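Local structure of choline binding protein A (Lactobacillus salivarius str. Ren, 5GT1) at residues W25-P30 against L60-I65; S70-V75 against S134-G139. The protein is probably a choline-binding surface protein, possibly involved in adhesion to intestinal epithelial cells, whose C-terminal part, described here, is a zinc-binding M23 peptidase-family domain. One frame throughout, in Å; residues are numbered along the deposited sequence.

Contact 1 of 2, residues W25-P30 against L60-I65; sequences WGWPFP and LDFGSI. With ZN (zinc ion), chain B.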
loop_
_atom_site.group_PDB
_atom_site.type_symbol
_atom_site.label_atom_id
_atom_site.label_comp_id
_atom_site.label_asym_id
_atom_site.label_seq_id
_atom_site.Cartn_x
_atom_site.Cartn_y
_atom_site.Cartn_z
ATOM N N TRP A 25 1.281 4.639 13.339
ATOM C CA TRP A 25 0.627 4.107 12.165
ATOM C C TRP A 25 -0.544 4.985 11.852
ATOM O O TRP A 25 -1.024 5.712 12.730
ATOM C CB TRP A 25 0.124 2.720 12.476
ATOM C CG TRP A 25 1.192 1.665 12.559
ATOM C CD1 TRP A 25 2.010 1.350 13.649
ATOM C CD2 TRP A 25 1.568 0.721 11.506
ATOM N NE1 TRP A 25 2.847 0.293 13.345
ATOM C CE2 TRP A 25 2.629 -0.130 12.070
ATOM C CE3 TRP A 25 1.149 0.506 10.187
ATOM C CZ2 TRP A 25 3.236 -1.140 11.324
ATOM C CZ3 TRP A 25 1.755 -0.516 9.457
ATOM C CH2 TRP A 25 2.768 -1.325 10.013
ATOM N N GLY A 26 -1.035 4.917 10.612
ATOM C CA GLY A 26 -2.195 5.713 10.197
ATOM C C GLY A 26 -2.778 5.138 8.916
ATOM O O GLY A 26 -2.127 4.352 8.226
ATOM N N TRP A 27 -4.016 5.504 8.608
ATOM C CA TRP A 27 -4.630 5.125 7.327
ATOM C C TRP A 27 -4.193 6.072 6.217
ATOM O O TRP A 27 -3.817 7.222 6.483
ATOM C CB TRP A 27 -6.152 5.124 7.465
ATOM C CG TRP A 27 -6.609 4.097 8.453
ATOM C CD1 TRP A 27 -7.015 4.296 9.774
ATOM C CD2 TRP A 27 -6.665 2.659 8.241
ATOM N NE1 TRP A 27 -7.344 3.093 10.369
ATOM C CE2 TRP A 27 -7.142 2.071 9.505
ATOM C CE3 TRP A 27 -6.374 1.818 7.166
ATOM C CZ2 TRP A 27 -7.314 0.698 9.658
ATOM C CZ3 TRP A 27 -6.547 0.434 7.337
ATOM C CH2 TRP A 27 -7.013 -0.105 8.555
ATOM N N PRO A 28 -4.231 5.608 4.962
ATOM C CA PRO A 28 -3.776 6.482 3.868
ATOM C C PRO A 28 -4.735 7.637 3.539
ATOM O O PRO A 28 -4.307 8.645 2.971
ATOM C CB PRO A 28 -3.628 5.525 2.679
ATOM C CG PRO A 28 -4.534 4.393 2.985
ATOM C CD PRO A 28 -4.548 4.251 4.494
ATOM N N PHE A 29 -6.011 7.496 3.901
ATOM C CA PHE A 29 -7.002 8.560 3.697
ATOM C C PHE A 29 -7.675 8.765 5.056
ATOM O O PHE A 29 -8.675 8.133 5.360
ATOM C CB PHE A 29 -7.991 8.192 2.575
ATOM C CG PHE A 29 -7.310 7.850 1.274
ATOM C CD1 PHE A 29 -6.900 8.864 0.391
ATOM C CD2 PHE A 29 -7.026 6.525 0.947
ATOM C CE1 PHE A 29 -6.240 8.544 -0.794
ATOM C CE2 PHE A 29 -6.370 6.206 -0.236
ATOM C CZ PHE A 29 -5.974 7.221 -1.102
ATOM N N PRO A 30 -7.072 9.617 5.904
ATOM C CA PRO A 30 -7.408 9.582 7.337
ATOM C C PRO A 30 -8.808 10.088 7.721
ATOM O O PRO A 30 -9.271 9.813 8.841
ATOM C CB PRO A 30 -6.284 10.424 7.971
ATOM C CG PRO A 30 -5.140 10.235 7.026
ATOM C CD PRO A 30 -5.840 10.394 5.688
ATOM N N LEU A 60 -3.977 -4.368 -0.107
ATOM C CA LEU A 60 -5.273 -3.830 0.280
ATOM C C LEU A 60 -5.591 -2.658 -0.645
ATOM O O LEU A 60 -4.785 -1.740 -0.774
ATOM C CB LEU A 60 -5.213 -3.355 1.733
ATOM C CG LEU A 60 -6.523 -2.811 2.343
ATOM C CD1 LEU A 60 -7.619 -3.873 2.332
ATOM C CD2 LEU A 60 -6.273 -2.295 3.758
ATOM N N ASP A 61 -6.754 -2.710 -1.288
ATOM C CA ASP A 61 -7.167 -1.649 -2.204
ATOM C C ASP A 61 -8.056 -0.606 -1.522
ATOM O O ASP A 61 -9.045 -0.950 -0.866
ATOM C CB ASP A 61 -7.962 -2.230 -3.363
ATOM C CG ASP A 61 -7.117 -3.078 -4.295
ATOM O OD1 ASP A 61 -5.872 -3.042 -4.210
ATOM O OD2 ASP A 61 -7.730 -3.761 -5.139
ATOM N N PHE A 62 -7.721 0.665 -1.710
ATOM C CA PHE A 62 -8.529 1.771 -1.199
ATOM C C PHE A 62 -9.103 2.480 -2.419
ATOM O O PHE A 62 -8.368 3.187 -3.105
ATOM C CB PHE A 62 -7.623 2.744 -0.427
ATOM C CG PHE A 62 -7.023 2.161 0.839
ATOM C CD1 PHE A 62 -7.569 2.484 2.081
ATOM C CD2 PHE A 62 -5.899 1.324 0.789
ATOM C CE1 PHE A 62 -7.030 1.959 3.254
ATOM C CE2 PHE A 62 -5.343 0.807 1.965
ATOM C CZ PHE A 62 -5.916 1.132 3.194
ATOM N N GLY A 63 -10.387 2.258 -2.712
ATOM C CA GLY A 63 -11.021 2.872 -3.888
ATOM C C GLY A 63 -11.351 4.331 -3.676
ATOM O O GLY A 63 -11.557 4.773 -2.540
ATOM N N SER A 64 -11.400 5.100 -4.762
ATOM C CA SER A 64 -11.769 6.517 -4.649
ATOM C C SER A 64 -13.208 6.682 -4.141
ATOM O O SER A 64 -13.542 7.695 -3.566
ATOM C CB SER A 64 -11.588 7.237 -5.987
ATOM O OG SER A 64 -12.410 6.649 -6.988
ATOM N N ILE A 65 -14.047 5.668 -4.351
ATOM C CA ILE A 65 -15.439 5.702 -3.860
ATOM C C ILE A 65 -15.535 5.341 -2.376
ATOM O O ILE A 65 -16.103 6.102 -1.576
ATOM C CB ILE A 65 -16.362 4.780 -4.684
ATOM C CG1 ILE A 65 -16.405 5.249 -6.146
ATOM C CG2 ILE A 65 -17.781 4.802 -4.120
ATOM C CD1 ILE A 65 -16.848 4.171 -7.115
HETATM ZN ZN ZN B . -4.840 -4.522 -5.358
HETATM O O HOH W 1 -6.534 -5.035 -7.148
HETATM O O HOH W 2 -3.789 -5.866 -6.881
HETATM O O HOH W 3 -4.747 -3.249 -7.079
#
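Phe62 carries its CG anti to the carbonyl carbon (chi1 -66°), and this torsion sends the phenyl ring from strand 56-63 toward the loop, where CG of Pro28 comes down over one face of it. CG of Pro28 stands 3.5 Å from the centroid of the Phe62 ring and 12° off the ring normal, which defines a CH-pi contact centred over the face. CD of Pro28 follows at 3.6 Å from Phe62 CE1. Trp27 arrives at the edge of that phenyl, near its plane: its CE3 lies 4.0 Å from Phe62 CE1, and the two side chains cross at about a right angle. Phe29 uses the same first torsion as Phe62 but touches the stem rather than the ring, its CE2 coming 3.7 Å from Phe62 CB. Face, edge and CB are thus each met by a different residue, and no hydrogen bond joins the segments.

Asp61, one residue earlier in the strand, takes no part in this packing. Its OD1 binds the zinc ion at 2.1 Å, while OD2 accepts a hydrogen bond of 2.7 Å from zinc-bound water 1. With His57, also a zinc ligand, it forms the HxxxD pattern of M23 metallopeptidases; Asp61 and Phe62 leave the strand on different sides, so the apolar cluster backs the metal site.

Among its neighbours, the phenyl of Phe62 meets His67 and Phe37 edge-to-face, and Leu136 of strand 135-141 touches Pro28, Phe29 and Phe62. Trp27 carries the loop across to Ile167 and Ile171 of helix 163-173.

Contact 2 of 2, residues S70-V75 against S134-G139; sequences SAVHAV and SHLHLG. With ZN (zinc ion), chain B; ACT (acetate ion), chain C.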
loop_
_atom_site.group_PDB
_atom_site.type_symbol
_atom_site.label_atom_id
_atom_site.label_comp_id
_atom_site.label_asym_id
_atom_site.label_seq_id
_atom_site.Cartn_x
_atom_site.Cartn_y
_atom_site.Cartn_z
ATOM N N SER A 70 -7.752 12.875 -1.899
ATOM C CA SER A 70 -6.790 13.120 -2.951
ATOM C C SER A 70 -5.386 12.740 -2.499
ATOM O O SER A 70 -4.755 11.867 -3.103
ATOM C CB SER A 70 -6.864 14.588 -3.401
ATOM O OG SER A 70 -5.992 14.795 -4.504
ATOM N N ALA A 71 -4.898 13.377 -1.437
ATOM C CA ALA A 71 -3.560 13.098 -0.924
ATOM C C ALA A 71 -3.504 11.685 -0.333
ATOM O O ALA A 71 -4.398 11.279 0.429
ATOM C CB ALA A 71 -3.169 14.128 0.130
ATOM N N VAL A 72 -2.473 10.935 -0.717
ATOM C CA VAL A 72 -2.197 9.617 -0.144
ATOM C C VAL A 72 -1.207 9.814 1.004
ATOM O O VAL A 72 -0.079 10.245 0.777
ATOM C CB VAL A 72 -1.580 8.664 -1.191
ATOM C CG1 VAL A 72 -1.181 7.336 -0.532
ATOM C CG2 VAL A 72 -2.567 8.432 -2.342
ATOM N N HIS A 73 -1.640 9.500 2.227
ATOM C CA HIS A 73 -0.829 9.718 3.440
ATOM C C HIS A 73 -0.078 8.473 3.815
ATOM O O HIS A 73 -0.648 7.378 3.805
ATOM C CB HIS A 73 -1.729 10.135 4.610
ATOM C CG HIS A 73 -2.337 11.515 4.452
ATOM N ND1 HIS A 73 -3.451 11.741 3.714
ATOM C CD2 HIS A 73 -1.938 12.748 4.949
ATOM C CE1 HIS A 73 -3.757 13.061 3.747
ATOM N NE2 HIS A 73 -2.830 13.680 4.497
ATOM N N ALA A 74 1.201 8.618 4.163
ATOM C CA ALA A 74 2.033 7.479 4.520
ATOM C C ALA A 74 1.434 6.800 5.745
ATOM O O ALA A 74 1.012 7.478 6.702
ATOM C CB ALA A 74 3.455 7.929 4.802
ATOM N N VAL A 75 1.388 5.473 5.711
ATOM C CA VAL A 75 0.757 4.694 6.788
ATOM C C VAL A 75 1.732 4.454 7.946
ATOM O O VAL A 75 1.321 4.004 9.022
ATOM C CB VAL A 75 0.165 3.347 6.291
ATOM C CG1 VAL A 75 -0.848 3.586 5.171
ATOM C CG2 VAL A 75 1.254 2.369 5.841
ATOM N N SER A 134 -8.700 5.110 -9.964
ATOM C CA SER A 134 -9.806 4.584 -9.178
ATOM C C SER A 134 -9.390 4.018 -7.814
ATOM O O SER A 134 -10.249 3.812 -6.963
ATOM C CB SER A 134 -10.550 3.511 -9.967
ATOM O OG SER A 134 -9.693 2.407 -10.175
ATOM N N HIS A 135 -8.102 3.721 -7.615
ATOM C CA HIS A 135 -7.662 3.156 -6.314
ATOM C C HIS A 135 -6.197 3.216 -6.044
ATOM O O HIS A 135 -5.364 3.318 -6.965
ATOM C CB HIS A 135 -8.119 1.700 -6.149
ATOM C CG HIS A 135 -7.398 0.741 -7.058
ATOM N ND1 HIS A 135 -7.550 0.763 -8.399
ATOM C CD2 HIS A 135 -6.491 -0.280 -6.776
ATOM C CE1 HIS A 135 -6.781 -0.199 -8.954
ATOM N NE2 HIS A 135 -6.134 -0.838 -7.960
ATOM N N LEU A 136 -5.892 3.183 -4.750
ATOM C CA LEU A 136 -4.567 2.921 -4.249
ATOM C C LEU A 136 -4.543 1.456 -3.851
ATOM O O LEU A 136 -5.478 0.971 -3.215
ATOM C CB LEU A 136 -4.303 3.782 -3.003
ATOM C CG LEU A 136 -3.130 3.357 -2.099
ATOM C CD1 LEU A 136 -1.800 3.701 -2.758
ATOM C CD2 LEU A 136 -3.236 4.019 -0.727
ATOM N N HIS A 137 -3.479 0.755 -4.230
ATOM C CA HIS A 137 -3.166 -0.554 -3.662
ATOM C C HIS A 137 -1.964 -0.401 -2.756
ATOM O O HIS A 137 -0.896 0.093 -3.174
ATOM C CB HIS A 137 -2.918 -1.565 -4.794
ATOM C CG HIS A 137 -2.346 -2.895 -4.351
ATOM N ND1 HIS A 137 -3.017 -4.062 -4.505
ATOM C CD2 HIS A 137 -1.101 -3.225 -3.797
ATOM C CE1 HIS A 137 -2.249 -5.083 -4.053
ATOM N NE2 HIS A 137 -1.075 -4.574 -3.628
ATOM N N LEU A 138 -2.134 -0.817 -1.501
ATOM C CA LEU A 138 -1.061 -0.793 -0.510
ATOM C C LEU A 138 -0.602 -2.221 -0.226
ATOM O O LEU A 138 -1.424 -3.081 0.060
ATOM C CB LEU A 138 -1.540 -0.134 0.787
ATOM C CG LEU A 138 -0.561 -0.139 1.972
ATOM C CD1 LEU A 138 0.696 0.698 1.709
ATOM C CD2 LEU A 138 -1.280 0.353 3.226
ATOM N N GLY A 139 0.698 -2.463 -0.345
ATOM C CA GLY A 139 1.273 -3.772 -0.021
ATOM C C GLY A 139 2.300 -3.610 1.081
ATOM O O GLY A 139 3.026 -2.609 1.127
HETATM ZN ZN ZN B . -4.840 -4.522 -5.358
HETATM C C ACT C . -6.642 13.698 1.703
HETATM O O ACT C . -6.106 14.300 2.665
HETATM O OXT ACT C . -7.127 14.335 0.743
HETATM C CH3 ACT C . -6.641 12.211 1.619
HETATM O O HOH W 3 -4.747 -3.249 -7.079
HETATM O O HOH W 2 -3.789 -5.866 -6.881
HETATM O O HOH W 1 -6.534 -5.035 -7.148
#
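No flat group enters the meeting of Val72 and Val75 with Leu136 and Leu138; none of the three imidazoles takes part. The ring of His135 is bonded at its edge and in its plane, ND1 to Ser134 OG at 3.2 Å (168°) and NE2 to water 3 at 2.9 Å, two bonds that would restrain the rotation of the ring. The His73 ring has an acetate, probably from crystallisation, at its edge, but this approach is too short to be trusted. His73 ND1 bonds to Pro28 O, and an alanine here would probably leave Pro28 O with the backbone N-H of this position but without the imidazole N-H, a weaker tie to the loop.

Between the segments the contact is wholly aliphatic. Val72 CG1 lies 3.9 Å from Leu136 CD2, the side chains running obliquely past each other. Val75 meets Leu138 tip to tip, CG1 to CD2 at 3.8 Å; with its CG anti to the backbone N (chi1 175°), Leu138 extends away from its strand.

His137 leaves the far side of strand 135-141 and binds zinc through ND1 at 2.1 Å. Water 3, also a zinc ligand, links His135 to the coordination sphere. His135 and His137 form the HxH pattern of M23 peptidases, and the geometry is consistent with His135 orienting a zinc-bound water while the leucines hold the strand's other side in an apolar core.

Both contacts are buried and without hydrogen bonds between their paired segments; their centres are about 5 Å apart, and Leu136 of contact 2 touches three residues of contact 1, which makes the two continuous. Both reach the same sheet through strands 56-63 and 135-141, antiparallel neighbours joined by probable bonds from Phe62 N to Leu136 O (2.7 Å) and from Ser64 N to Ser134 O (2.8 Å). Contact 1 is largely aromatic and brings in the early loop 25-30; contact 2 is aliphatic and brings in the short strand 71-73. Segments 25-30 and 70-75 are themselves linked, by backbone bonding between Pro28 and His73. On the sheet's other side, each contact contributes one ligand to the same zinc ion, whose bound waters both adjoin.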